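Local coordinates for periplasmic branched-chain amino acid-binding protein (Burkholderia mallei, PDB 3I09) that probably captures a branched-chain amino acid or similar small ligand in the periplasm and delivers it to an ABC transporter for uptake, at residues M31-F36 with I45-A50; F144-D149 with S182-F187; H331-M336 with E360-T365. All blocks are in the same frame, centred on the assembly; numbering follows the deposited sequence. Where two conformers were deposited one is given.

Contact 1 of 3, residues M31-F36 with I45-A50; sequences MAVADF and IEVVYA. With EDO (1,2-ethanediol), chain J.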
# COMPACT_ATOMS: atom_id res chain seq x y z
N MSE A 31 -16.94 4.60 7.99
CA MSE A 31 -17.90 3.49 7.96
C MSE A 31 -17.51 2.44 8.99
O MSE A 31 -18.38 1.94 9.68
CB MSE A 31 -18.00 2.86 6.58
CG MSE A 31 -18.73 3.71 5.57
SE MSE A 31 -18.92 2.71 3.89
CE MSE A 31 -19.65 1.17 4.76
N ALA A 32 -16.22 2.13 9.11
CA ALA A 32 -15.75 1.15 10.12
C ALA A 32 -16.10 1.61 11.55
O ALA A 32 -16.50 0.83 12.36
CB ALA A 32 -14.22 0.94 10.01
N VAL A 33 -15.94 2.89 11.82
CA VAL A 33 -16.29 3.44 13.14
C VAL A 33 -17.80 3.28 13.40
O VAL A 33 -18.21 2.81 14.46
CB VAL A 33 -15.83 4.89 13.26
CG1 VAL A 33 -16.39 5.55 14.54
CG2 VAL A 33 -14.27 4.90 13.26
N ALA A 34 -18.60 3.69 12.43
CA ALA A 34 -20.05 3.57 12.56
C ALA A 34 -20.45 2.12 12.69
O ALA A 34 -21.27 1.78 13.56
CB ALA A 34 -20.75 4.21 11.35
N ASP A 35 -19.87 1.24 11.87
CA ASP A 35 -20.24 -0.18 11.95
C ASP A 35 -19.92 -0.86 13.28
O ASP A 35 -20.65 -1.76 13.72
CB ASP A 35 -19.64 -1.00 10.81
CG ASP A 35 -20.19 -0.60 9.44
OD1 ASP A 35 -21.24 0.09 9.34
OD2 ASP A 35 -19.56 -1.01 8.44
N PHE A 36 -18.86 -0.39 13.93
CA PHE A 36 -18.44 -0.91 15.23
C PHE A 36 -19.39 -0.44 16.36
O PHE A 36 -19.37 -0.99 17.45
CB PHE A 36 -17.01 -0.41 15.52
CG PHE A 36 -16.31 -1.17 16.62
CD1 PHE A 36 -15.72 -2.37 16.35
CD2 PHE A 36 -16.26 -0.68 17.91
CE1 PHE A 36 -15.08 -3.08 17.36
CE2 PHE A 36 -15.62 -1.39 18.90
CZ PHE A 36 -15.04 -2.59 18.63
N ILE A 45 -16.17 7.53 19.64
CA ILE A 45 -15.02 7.56 18.74
C ILE A 45 -15.11 8.74 17.81
O ILE A 45 -16.12 8.92 17.14
CB ILE A 45 -14.96 6.30 17.90
CG1 ILE A 45 -14.77 5.10 18.81
CG2 ILE A 45 -13.81 6.43 16.81
CD1 ILE A 45 -15.31 3.82 18.29
N GLU A 46 -14.05 9.54 17.78
CA GLU A 46 -14.00 10.70 16.87
C GLU A 46 -12.90 10.51 15.84
O GLU A 46 -11.80 10.06 16.17
CB GLU A 46 -13.67 11.96 17.65
CG GLU A 46 -14.71 12.50 18.59
CD GLU A 46 -14.18 13.77 19.31
OE1 GLU A 46 -13.21 14.38 18.81
OE2 GLU A 46 -14.73 14.15 20.37
N VAL A 47 -13.19 10.88 14.59
CA VAL A 47 -12.23 10.79 13.51
C VAL A 47 -11.82 12.21 13.10
O VAL A 47 -12.66 13.08 12.85
CB VAL A 47 -12.81 9.99 12.32
CG1 VAL A 47 -11.90 10.03 11.13
CG2 VAL A 47 -13.09 8.51 12.71
N VAL A 48 -10.53 12.42 13.06
CA VAL A 48 -9.94 13.61 12.49
C VAL A 48 -9.06 13.24 11.29
O VAL A 48 -8.59 12.12 11.18
CB VAL A 48 -9.18 14.41 13.55
CG1 VAL A 48 -10.18 14.91 14.66
CG2 VAL A 48 -7.99 13.59 14.15
N TYR A 49 -8.86 14.20 10.38
CA TYR A 49 -8.09 13.92 9.18
C TYR A 49 -7.33 15.11 8.67
O TYR A 49 -7.62 16.24 9.05
CB TYR A 49 -9.01 13.36 8.09
CG TYR A 49 -10.05 14.35 7.64
CD1 TYR A 49 -11.25 14.49 8.32
CD2 TYR A 49 -9.83 15.13 6.52
CE1 TYR A 49 -12.21 15.40 7.89
CE2 TYR A 49 -10.79 16.05 6.09
CZ TYR A 49 -11.95 16.18 6.79
OH TYR A 49 -12.89 17.08 6.36
N ALA A 50 -6.33 14.86 7.84
CA ALA A 50 -5.56 15.94 7.24
C ALA A 50 -5.01 15.48 5.91
O ALA A 50 -4.74 14.29 5.72
CB ALA A 50 -4.42 16.39 8.18
C1 EDO J . -17.03 10.84 14.01
O1 EDO J . -15.85 11.66 13.83
C2 EDO J . -16.73 9.36 13.81
O2 EDO J . -16.54 9.06 12.39
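Val-33, on helix 22-36, lowers its two methyls onto Ile-45 and Val-47 of strand 43-51. Val-33 CG1, anti to the backbone N (chi1 171°), lies 3.5 Å from Ile-45 CG2. The other branch, Val-33 CG2, approaches Val-47 CG2 at 3.8 Å. The two encounters differ in direction: Val-33 meets Ile-45 at a slant but runs antiparallel to the Val-47 side chain. Ile-45 CG2 also comes within 3.9 Å of Val-33 CG2, so this one methyl faces both branches of the valine. Alternate strand residues thus face the helix, while Glu-46 between them points to the other side. A 1,2-ethanediol, probably from the crystallisation liquor, lies beside the same group: its O1 accepts a nearly straight bond from Val-47 N (2.9 Å, 171°), and its O2 stands 3.5 Å from Val-47 CG2. Lys-30 also binds the diol. Ile-7 of strand 5-11 touches both Val-33 and Ile-45, and Leu-26 and Ile-29 extend the helix's cover over Val-47. Between the segments the chemistry is purely apolar, branched-chain methyls joining helix to sheet, while at the margin the Val-47 amide N-H is satisfied by the diol.

Contact 2 of 3, residues F144-D149 with S182-F187; sequences FFLTAD and SDFSSF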
# COMPACT_ATOMS: atom_id res chain seq x y z
N PHE A 144 15.56 -2.62 -16.58
CA PHE A 144 15.94 -1.22 -16.39
C PHE A 144 14.82 -0.59 -15.56
O PHE A 144 13.62 -0.78 -15.85
CB PHE A 144 16.11 -0.49 -17.72
CG PHE A 144 16.79 0.86 -17.60
CD1 PHE A 144 16.05 2.01 -17.35
CD2 PHE A 144 18.18 0.98 -17.72
CE1 PHE A 144 16.67 3.24 -17.25
CE2 PHE A 144 18.81 2.22 -17.62
CZ PHE A 144 18.05 3.34 -17.38
N PHE A 145 15.18 0.14 -14.51
CA PHE A 145 14.16 0.75 -13.62
C PHE A 145 13.90 2.21 -13.94
O PHE A 145 14.84 3.01 -14.21
CB PHE A 145 14.53 0.58 -12.15
CG PHE A 145 14.46 -0.83 -11.67
CD1 PHE A 145 13.27 -1.36 -11.24
CD2 PHE A 145 15.59 -1.65 -11.69
CE1 PHE A 145 13.17 -2.68 -10.83
CE2 PHE A 145 15.51 -2.98 -11.25
CZ PHE A 145 14.30 -3.49 -10.83
N LEU A 146 12.61 2.56 -13.89
CA LEU A 146 12.17 3.96 -13.83
C LEU A 146 11.69 4.15 -12.40
O LEU A 146 10.70 3.54 -11.98
CB LEU A 146 11.03 4.21 -14.81
CG LEU A 146 10.39 5.59 -14.87
CD1 LEU A 146 11.42 6.68 -15.25
CD2 LEU A 146 9.22 5.62 -15.87
N THR A 147 12.37 4.99 -11.64
CA THR A 147 12.21 5.00 -10.19
C THR A 147 11.83 6.38 -9.67
O THR A 147 12.58 7.36 -9.89
CB THR A 147 13.52 4.56 -9.53
OG1 THR A 147 13.87 3.25 -10.01
CG2 THR A 147 13.44 4.59 -7.99
N ALA A 148 10.73 6.45 -8.93
CA ALA A 148 10.34 7.69 -8.28
C ALA A 148 11.40 8.07 -7.24
O ALA A 148 11.79 7.26 -6.40
CB ALA A 148 8.97 7.58 -7.60
N ASP A 149 11.82 9.33 -7.28
CA ASP A 149 12.95 9.82 -6.49
C ASP A 149 12.57 10.20 -5.07
O ASP A 149 12.58 11.37 -4.71
CB ASP A 149 13.59 11.03 -7.21
CG ASP A 149 14.94 11.45 -6.59
OD1 ASP A 149 15.55 10.66 -5.81
OD2 ASP A 149 15.39 12.60 -6.88
N SER A 182 5.99 15.67 -14.65
CA SER A 182 5.08 16.17 -15.67
C SER A 182 5.51 15.75 -17.07
O SER A 182 4.80 16.02 -18.02
CB SER A 182 4.96 17.68 -15.60
OG SER A 182 6.19 18.25 -15.96
N ASP A 183 6.66 15.09 -17.18
CA ASP A 183 7.20 14.70 -18.49
C ASP A 183 8.14 13.51 -18.29
O ASP A 183 9.14 13.60 -17.56
CB ASP A 183 7.91 15.90 -19.16
CG ASP A 183 8.38 15.60 -20.60
OD1 ASP A 183 8.33 14.44 -21.06
OD2 ASP A 183 8.80 16.57 -21.30
N PHE A 184 7.81 12.39 -18.92
CA PHE A 184 8.60 11.17 -18.79
C PHE A 184 9.48 10.85 -20.01
O PHE A 184 10.14 9.80 -20.01
CB PHE A 184 7.67 9.99 -18.56
CG PHE A 184 7.14 9.90 -17.17
CD1 PHE A 184 7.85 9.26 -16.17
CD2 PHE A 184 5.92 10.48 -16.85
CE1 PHE A 184 7.34 9.16 -14.88
CE2 PHE A 184 5.42 10.40 -15.55
CZ PHE A 184 6.13 9.74 -14.58
N SER A 185 9.46 11.70 -21.04
CA SER A 185 10.02 11.34 -22.34
C SER A 185 11.53 11.04 -22.28
O SER A 185 11.98 10.00 -22.80
CB SER A 185 9.72 12.41 -23.40
OG SER A 185 10.14 13.68 -22.97
N SER A 186 12.31 11.91 -21.66
CA SER A 186 13.77 11.68 -21.60
C SER A 186 14.14 10.43 -20.78
O SER A 186 15.01 9.65 -21.16
CB SER A 186 14.51 12.92 -21.10
OG SER A 186 14.27 13.12 -19.71
N PHE A 187 13.41 10.21 -19.69
CA PHE A 187 13.61 9.04 -18.86
C PHE A 187 13.31 7.75 -19.66
O PHE A 187 14.07 6.77 -19.61
CB PHE A 187 12.71 9.09 -17.61
CG PHE A 187 12.74 10.42 -16.89
CD1 PHE A 187 13.93 11.11 -16.68
CD2 PHE A 187 11.58 10.99 -16.41
CE1 PHE A 187 13.93 12.34 -16.01
CE2 PHE A 187 11.59 12.20 -15.73
CZ PHE A 187 12.77 12.87 -15.54
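Leu-146, on strand 142-148, divides its two methyls between Phe-184, just before helix 185-193, and Phe-187 in its first turn. The tight part is Leu-146 CD1 meeting Phe-187 CB at 3.6 Å. On the second branch, Leu-146 CD2 reaches Phe-184 CD1 at 3.9 Å, approaching that ring obliquely. The leucine side chain stands roughly perpendicular to both phenylalanine side chains; with CG anti to its backbone N (chi1 178°), its fork is carried out from the strand between them. Phe-184 is buried, its ring packed edge-to-face with His-177 and covered by Asn-210 and Ala-211 of helix 205-217. The ring of Phe-187 is the loose part: it leads away from the strand, and the residue is partly exposed. The exposed side is polar: Asp-183, next to Phe-184, caps the helix start, its OD1 accepting from Ser-185 N at 3.0 Å (168°) and from Ser-185 OG at 2.7 Å. Both donors come from the same face of the carboxylate plane, the amide on the anti side and the hydroxyl on the syn side, two bonds to one oxygen that should limit the carboxylate's rotation. Val-175 and His-177 of strand 170-177 also touch Leu-146. A helix packed by its first turn on a central parallel strand belongs to the layered alpha/beta architecture of a type I periplasmic binding protein lobe, in which helices pack on a parallel sheet.

Contact 3 of 3, residues H331-M336 with E360-T365; sequences HDMYLM and EQAFTT. With EDO (1,2-ethanediol), chain H.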
# COMPACT_ATOMS: atom_id res chain seq x y z
N HIS A 331 -0.63 -11.65 5.72
CA HIS A 331 -1.82 -12.09 5.01
C HIS A 331 -1.42 -12.45 3.58
O HIS A 331 -0.44 -11.91 3.02
CB HIS A 331 -2.93 -11.02 5.05
CG HIS A 331 -2.52 -9.66 4.51
ND1 HIS A 331 -1.49 -8.91 5.05
CD2 HIS A 331 -3.02 -8.92 3.49
CE1 HIS A 331 -1.34 -7.79 4.35
NE2 HIS A 331 -2.28 -7.76 3.42
N ASP A 332 -2.19 -13.35 2.99
CA ASP A 332 -1.94 -13.79 1.62
C ASP A 332 -1.98 -12.59 0.66
O ASP A 332 -2.77 -11.67 0.83
CB ASP A 332 -3.01 -14.77 1.15
CG ASP A 332 -2.95 -16.13 1.85
OD1 ASP A 332 -2.01 -16.44 2.62
OD2 ASP A 332 -3.92 -16.90 1.58
N MSE A 333 -1.13 -12.65 -0.35
CA MSE A 333 -1.11 -11.68 -1.42
C MSE A 333 -1.54 -12.39 -2.72
O MSE A 333 -1.55 -13.65 -2.78
CB MSE A 333 0.30 -11.09 -1.55
CG MSE A 333 0.78 -10.34 -0.32
SE MSE A 333 -0.23 -8.67 0.08
CE MSE A 333 0.47 -7.62 -1.26
N TYR A 334 -1.91 -11.62 -3.74
CA TYR A 334 -2.43 -12.16 -5.00
C TYR A 334 -1.62 -11.66 -6.18
O TYR A 334 -1.46 -10.43 -6.34
CB TYR A 334 -3.92 -11.78 -5.18
CG TYR A 334 -4.71 -12.26 -3.98
CD1 TYR A 334 -5.04 -13.59 -3.85
CD2 TYR A 334 -4.99 -11.40 -2.92
CE1 TYR A 334 -5.67 -14.07 -2.75
CE2 TYR A 334 -5.63 -11.86 -1.79
CZ TYR A 334 -5.97 -13.20 -1.71
OH TYR A 334 -6.58 -13.68 -0.59
N LEU A 335 -1.16 -12.58 -7.01
CA LEU A 335 -0.54 -12.27 -8.30
C LEU A 335 -1.68 -12.29 -9.31
O LEU A 335 -2.36 -13.31 -9.45
CB LEU A 335 0.48 -13.33 -8.67
CG LEU A 335 1.34 -13.05 -9.90
CD1 LEU A 335 2.23 -11.80 -9.63
CD2 LEU A 335 2.18 -14.26 -10.28
N MSE A 336 -1.92 -11.16 -9.97
CA MSE A 336 -3.00 -11.05 -10.93
C MSE A 336 -2.55 -10.61 -12.28
O MSE A 336 -1.46 -10.01 -12.43
CB MSE A 336 -4.01 -10.09 -10.35
CG MSE A 336 -4.31 -10.74 -9.01
SE MSE A 336 -5.84 -10.32 -8.36
CE MSE A 336 -5.37 -8.53 -8.16
N GLU A 360 3.05 -16.10 4.76
CA GLU A 360 4.37 -16.42 5.31
C GLU A 360 5.49 -16.34 4.25
O GLU A 360 6.67 -16.10 4.59
CB GLU A 360 4.36 -17.82 5.94
CG GLU A 360 3.28 -18.07 7.02
CD GLU A 360 3.45 -17.22 8.27
OE1 GLU A 360 4.53 -16.59 8.44
OE2 GLU A 360 2.48 -17.18 9.09
N GLN A 361 5.13 -16.49 2.97
CA GLN A 361 6.10 -16.40 1.90
C GLN A 361 6.19 -15.05 1.24
O GLN A 361 7.17 -14.79 0.55
CB GLN A 361 5.79 -17.49 0.85
CG GLN A 361 5.73 -18.87 1.49
CD GLN A 361 5.20 -19.94 0.57
OE1 GLN A 361 5.24 -19.81 -0.66
NE2 GLN A 361 4.70 -21.02 1.16
N ALA A 362 5.22 -14.16 1.47
CA ALA A 362 5.13 -12.92 0.72
C ALA A 362 6.03 -11.80 1.23
O ALA A 362 6.47 -10.92 0.47
CB ALA A 362 3.67 -12.46 0.73
N PHE A 363 6.31 -11.82 2.53
CA PHE A 363 6.99 -10.72 3.20
C PHE A 363 8.43 -11.08 3.61
O PHE A 363 8.89 -12.22 3.42
CB PHE A 363 6.15 -10.29 4.41
CG PHE A 363 4.80 -9.72 4.02
CD1 PHE A 363 4.69 -8.41 3.65
CD2 PHE A 363 3.65 -10.52 4.00
CE1 PHE A 363 3.47 -7.86 3.25
CE2 PHE A 363 2.43 -9.99 3.60
CZ PHE A 363 2.32 -8.68 3.25
N THR A 364 9.12 -10.11 4.19
CA THR A 364 10.52 -10.28 4.61
C THR A 364 10.65 -11.49 5.54
O THR A 364 9.86 -11.64 6.47
CB THR A 364 11.01 -9.01 5.37
OG1 THR A 364 10.92 -7.87 4.50
CG2 THR A 364 12.44 -9.18 5.83
N THR A 365 11.64 -12.36 5.27
CA THR A 365 11.87 -13.52 6.11
C THR A 365 12.68 -13.16 7.34
O THR A 365 13.42 -12.16 7.37
CB THR A 365 12.63 -14.64 5.33
OG1 THR A 365 13.98 -14.21 5.04
CG2 THR A 365 11.92 -15.02 4.05
C1 EDO H . -1.52 -15.25 6.79
O1 EDO H . -1.05 -15.69 5.51
C2 EDO H . -1.76 -16.42 7.72
O2 EDO H . -3.08 -16.38 8.27
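The backbone of 331-336 passes the end of helix 359-362 with Met-333 opposite Ala-362, their CA atoms 6.7 Å apart, and at Phe-363 the chain leaves helical geometry. Phe-363 contributes the largest share of the buried surface. The CE2 edge of its ring meets the carbonyl of His-331, with O 3.5 Å from CE2 and near the ring plane, so the oxygen faces the weakly positive C-H rim. Next to it, Phe-363 CZ lies 3.9 Å from His-331 CE1; the two rings are inclined, with planes at 34° and centroids 5.8 Å apart. In His-331, CG sits between the backbone N and the carbonyl carbon (chi1 56°), a torsion that turns the imidazole back to the phenylalanine although CB points away from it. Both imidazole nitrogens are engaged, ND1 with Met-329 O and NE2 with Ala-121 O, which should fix the ring's rotation. Selenomethionine Met-333 serves both partners: its CG packs on Ala-362 CB at 3.7 Å, and its chain, bent at chi2 and chi3, brings SE to 4.1 Å from Phe-363 CZ. This Met-aromatic contact is oblique to the ring. At the outer side, Asp-332 OD1 accepts from Gly-359 N, at the start of helix 359-362, and weakly from a 1,2-ethanediol, probably of crystallisation origin. Strand 329-338 runs antiparallel between strands 248-251 and 351-357; Met-333 pairs through its backbone with Ile-357 and touches Thr-250 with its side chain. From strand 351-357 the chain enters helix 359-362, which turns back beside its partner strand, and Ala-126 of helix 124-137 packs on the Phe-363 ring.

The three contacts come one after another along the sequence. Contacts 1 and 2 lie on opposite sides of the chain's centre, their centres 38 Å apart. Each joins a helix to a different sheet: contact 1 the mixed sheet containing strand 43-51, contact 2 the parallel sheet containing strand 142-148, consistent with the two lobes of a periplasmic binding protein. Contact 3, about 29 Å and 28 Å from them between centres, belongs to the antiparallel sheet and lies nearer the chain's centre. None touches another. The Met-333 side chain is about 12 Å from the bound acetoacetic acid and that of Phe-184 about 13 Å, so neither side chain touches the ligand.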